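Local coordinates for protein NADPH-ferredoxin reductase FprA (Mycobacterium tuberculosis, PDB 1LQT) that uses FAD to pass electrons between NADPH and ferredoxin, and may supply electrons to cytochrome P450 systems, at residues 207-210 and 211-215. Sequence-based numbering, arbitrary orientation.
Sequences FTTL and ELREL. With ODP (4-oxo-nicotinamide-adenine dinucleotide phosphate), chain I.
Thr208 OG1 donates a hydrogen bond of 2.6 Å to Glu211 OE1 across the first turn of helix 209-214, in the NADP-binding Rossmann-type domain. The hydroxyl meets that oxygen from above the carboxylate plane, about 57° out of it, with the two side chains running side by side. The other carboxylate oxygen, Glu211 OE2, accepts a bond from the carboxamide nitrogen N7N of the bound 4-oxo derivative of NADP at 2.9 Å, bent to 141° at the hydrogen. A bend at chi2 (70°) folds the glutamate back toward the N-terminal end of the helix, so its two oxygens can serve threonine and nicotinamide amide together. Asn157, assigned to the NADP site by similarity, gives a hydrogen bond from ND2 to Thr208 OG1 and also touches Glu211.

Thr208 occupies the N-cap position, yet its hydroxyl makes no capping bond, being engaged by Glu211 and Asn157; its carbonyl O receives Leu212 N at 3.2 Å. Further along, Arg213 N bonds to Thr209 O and Glu214 N to Leu210 O. Thr209 and Arg213 lie alongside each other facing helix 243-256, where Asn248 OD1 pairs with Thr209 OG1. On the buried side Phe207 and Leu212 cross at about a right angle, the Phe207 side chain also touching Leu160 of helix 157-167, and Leu212 CD2 comes within 3.9 Å of Phe207 CD2.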
loop_
_atom_site.group_PDB
_atom_site.type_symbol
_atom_site.label_atom_id
_atom_site.label_comp_id
_atom_site.label_asym_id
_atom_site.label_seq_id
_atom_site.Cartn_x
_atom_site.Cartn_y
_atom_site.Cartn_z
ATOM N N PHE A 207 4.301 -9.070 -11.324
ATOM C CA PHE A 207 5.552 -9.139 -10.598
ATOM C C PHE A 207 6.633 -8.393 -11.319
ATOM O O PHE A 207 6.644 -8.305 -12.553
ATOM C CB PHE A 207 6.081 -10.595 -10.588
ATOM C CG PHE A 207 5.127 -11.616 -10.016
ATOM C CD1 PHE A 207 4.490 -11.423 -8.796
ATOM C CD2 PHE A 207 4.918 -12.820 -10.668
ATOM C CE1 PHE A 207 3.660 -12.383 -8.290
ATOM C CE2 PHE A 207 4.073 -13.772 -10.178
ATOM C CZ PHE A 207 3.437 -13.550 -9.000
ATOM N N THR A 208 7.612 -7.936 -10.546
ATOM C CA THR A 208 8.830 -7.397 -11.128
ATOM C C THR A 208 10.021 -8.294 -10.766
ATOM O O THR A 208 9.940 -9.170 -9.925
ATOM C CB THR A 208 9.035 -5.904 -10.820
ATOM O OG1 THR A 208 8.913 -5.673 -9.416
ATOM C CG2 THR A 208 7.945 -5.085 -11.513
ATOM N N THR A 209 11.131 -8.068 -11.465
ATOM C CA THR A 209 12.143 -9.107 -11.534
ATOM C C THR A 209 12.961 -9.316 -10.282
ATOM O O THR A 209 13.184 -10.443 -9.863
ATOM C CB THR A 209 13.060 -8.841 -12.718
ATOM O OG1 THR A 209 12.295 -8.533 -13.904
ATOM C CG2 THR A 209 13.909 -10.070 -13.026
ATOM N N LEU A 210 13.419 -8.232 -9.661
ATOM C CA LEU A 210 14.202 -8.369 -8.447
ATOM C C LEU A 210 13.435 -9.126 -7.384
ATOM O O LEU A 210 13.964 -9.996 -6.691
ATOM C CB LEU A 210 14.644 -7.002 -7.952
ATOM C CG LEU A 210 15.369 -7.025 -6.610
ATOM C CD1 LEU A 210 16.676 -7.764 -6.683
ATOM C CD2 LEU A 210 15.597 -5.592 -6.168
ATOM N N GLU A 211 12.152 -8.827 -7.287
ATOM C CA GLU A 211 11.303 -9.452 -6.306
ATOM C C GLU A 211 11.162 -10.949 -6.575
ATOM O O GLU A 211 11.124 -11.754 -5.656
ATOM C CB GLU A 211 9.971 -8.721 -6.274
ATOM C CG GLU A 211 10.154 -7.290 -5.736
ATOM C CD GLU A 211 10.906 -6.274 -6.645
ATOM O OE1 GLU A 211 10.926 -6.418 -7.920
ATOM O OE2 GLU A 211 11.520 -5.291 -6.081
ATOM N N LEU A 212 11.078 -11.343 -7.845
ATOM C CA LEU A 212 11.094 -12.769 -8.158
ATOM C C LEU A 212 12.444 -13.398 -7.840
ATOM O O LEU A 212 12.497 -14.510 -7.330
ATOM C CB LEU A 212 10.758 -12.987 -9.622
ATOM C CG LEU A 212 9.297 -12.792 -10.033
ATOM C CD1 LEU A 212 9.185 -12.868 -11.543
ATOM C CD2 LEU A 212 8.433 -13.847 -9.338
ATOM N N ARG A 213 13.527 -12.699 -8.124
ATOM C CA ARG A 213 14.869 -13.230 -7.863
ATOM C C ARG A 213 15.123 -13.470 -6.394
ATOM O O ARG A 213 15.783 -14.449 -6.030
ATOM C CB ARG A 213 15.941 -12.305 -8.417
ATOM C CG ARG A 213 16.069 -12.254 -9.902
ATOM C CD ARG A 213 17.312 -11.441 -10.349
ATOM N NE ARG A 213 17.295 -11.146 -11.768
ATOM C CZ ARG A 213 17.690 -11.971 -12.701
ATOM N NH1 ARG A 213 18.147 -13.181 -12.376
ATOM N NH2 ARG A 213 17.621 -11.586 -13.973
ATOM N N GLU A 214 14.627 -12.552 -5.571
ATOM C CA GLU A 214 14.838 -12.624 -4.120
ATOM C C GLU A 214 14.320 -13.886 -3.481
ATOM O O GLU A 214 14.799 -14.278 -2.426
ATOM C CB GLU A 214 14.098 -11.482 -3.380
ATOM C CG GLU A 214 14.544 -10.099 -3.651
ATOM C CD GLU A 214 13.733 -9.078 -2.883
ATOM O OE1 GLU A 214 12.537 -9.322 -2.436
ATOM O OE2 GLU A 214 14.291 -7.987 -2.782
ATOM N N LEU A 215 13.346 -14.535 -4.113
ATOM C CA LEU A 215 12.765 -15.733 -3.550
ATOM C C LEU A 215 13.817 -16.844 -3.399
ATOM O O LEU A 215 13.668 -17.701 -2.529
ATOM C CB LEU A 215 11.601 -16.212 -4.413
ATOM C CG LEU A 215 10.505 -15.164 -4.688
ATOM C CD1 LEU A 215 9.490 -15.702 -5.641
ATOM C CD2 LEU A 215 9.869 -14.685 -3.400
HETATM O O1X ODP I . -5.127 -10.637 -14.371
HETATM P P2B ODP I . -4.629 -9.434 -13.631
HETATM O O2X ODP I . -3.353 -8.843 -14.194
HETATM O O3X ODP I . -5.695 -8.368 -13.437
HETATM O O2B ODP I . -4.270 -10.034 -12.177
HETATM C C2B ODP I . -4.123 -9.213 -11.022
HETATM C C3B ODP I . -2.700 -9.007 -10.557
HETATM O O3B ODP I . -1.959 -10.210 -10.697
HETATM C C1B ODP I . -4.726 -9.902 -9.854
HETATM N N9A ODP I . -6.165 -9.962 -9.795
HETATM C C8A ODP I . -7.062 -8.923 -9.791
HETATM N N7A ODP I . -8.306 -9.347 -9.661
HETATM C C5A ODP I . -8.237 -10.717 -9.570
HETATM C C4A ODP I . -6.897 -11.099 -9.664
HETATM N N3A ODP I . -6.442 -12.375 -9.597
HETATM C C2A ODP I . -7.413 -13.293 -9.446
HETATM N N1A ODP I . -8.742 -13.012 -9.333
HETATM C C6A ODP I . -9.168 -11.716 -9.394
HETATM N N6A ODP I . -10.477 -11.492 -9.210
HETATM O O4B ODP I . -4.242 -9.155 -8.753
HETATM C C4B ODP I . -2.905 -8.738 -9.066
HETATM C C5B ODP I . -2.742 -7.293 -8.694
HETATM O O5B ODP I . -1.381 -6.963 -8.840
HETATM P PA ODP I . -0.935 -5.433 -8.763
HETATM O O1A ODP I . 0.496 -5.375 -9.050
HETATM O O2A ODP I . -1.839 -4.574 -9.556
HETATM O O3 ODP I . -1.260 -5.066 -7.244
HETATM P PN ODP I . -0.469 -5.338 -5.847
HETATM O O1N ODP I . 0.199 -6.658 -5.861
HETATM O O2N ODP I . -1.479 -5.017 -4.817
HETATM O O5D ODP I . 0.677 -4.257 -5.871
HETATM C C5D ODP I . 0.311 -2.853 -5.840
HETATM C C4D ODP I . 1.485 -2.041 -6.344
HETATM O O4D ODP I . 2.529 -1.955 -5.381
HETATM C C1D ODP I . 3.756 -2.380 -5.978
HETATM C C2D ODP I . 3.353 -3.219 -7.117
HETATM O O2D ODP I . 4.360 -3.536 -8.009
HETATM C C3D ODP I . 2.094 -2.615 -7.617
HETATM O O3D ODP I . 2.429 -1.582 -8.520
HETATM N N1N ODP I . 4.683 -2.862 -5.016
HETATM C C2N ODP I . 6.054 -2.825 -5.361
HETATM C C3N ODP I . 6.910 -3.617 -4.671
HETATM C C7N ODP I . 8.361 -3.521 -5.164
HETATM N N7N ODP I . 9.219 -4.283 -4.536
HETATM O O7N ODP I . 8.606 -2.755 -6.121
HETATM C C4N ODP I . 6.520 -4.503 -3.657
HETATM O O99 ODP I . 7.312 -5.293 -3.057
HETATM C C5N ODP I . 5.086 -4.539 -3.337
HETATM C C6N ODP I . 4.186 -3.717 -4.050
#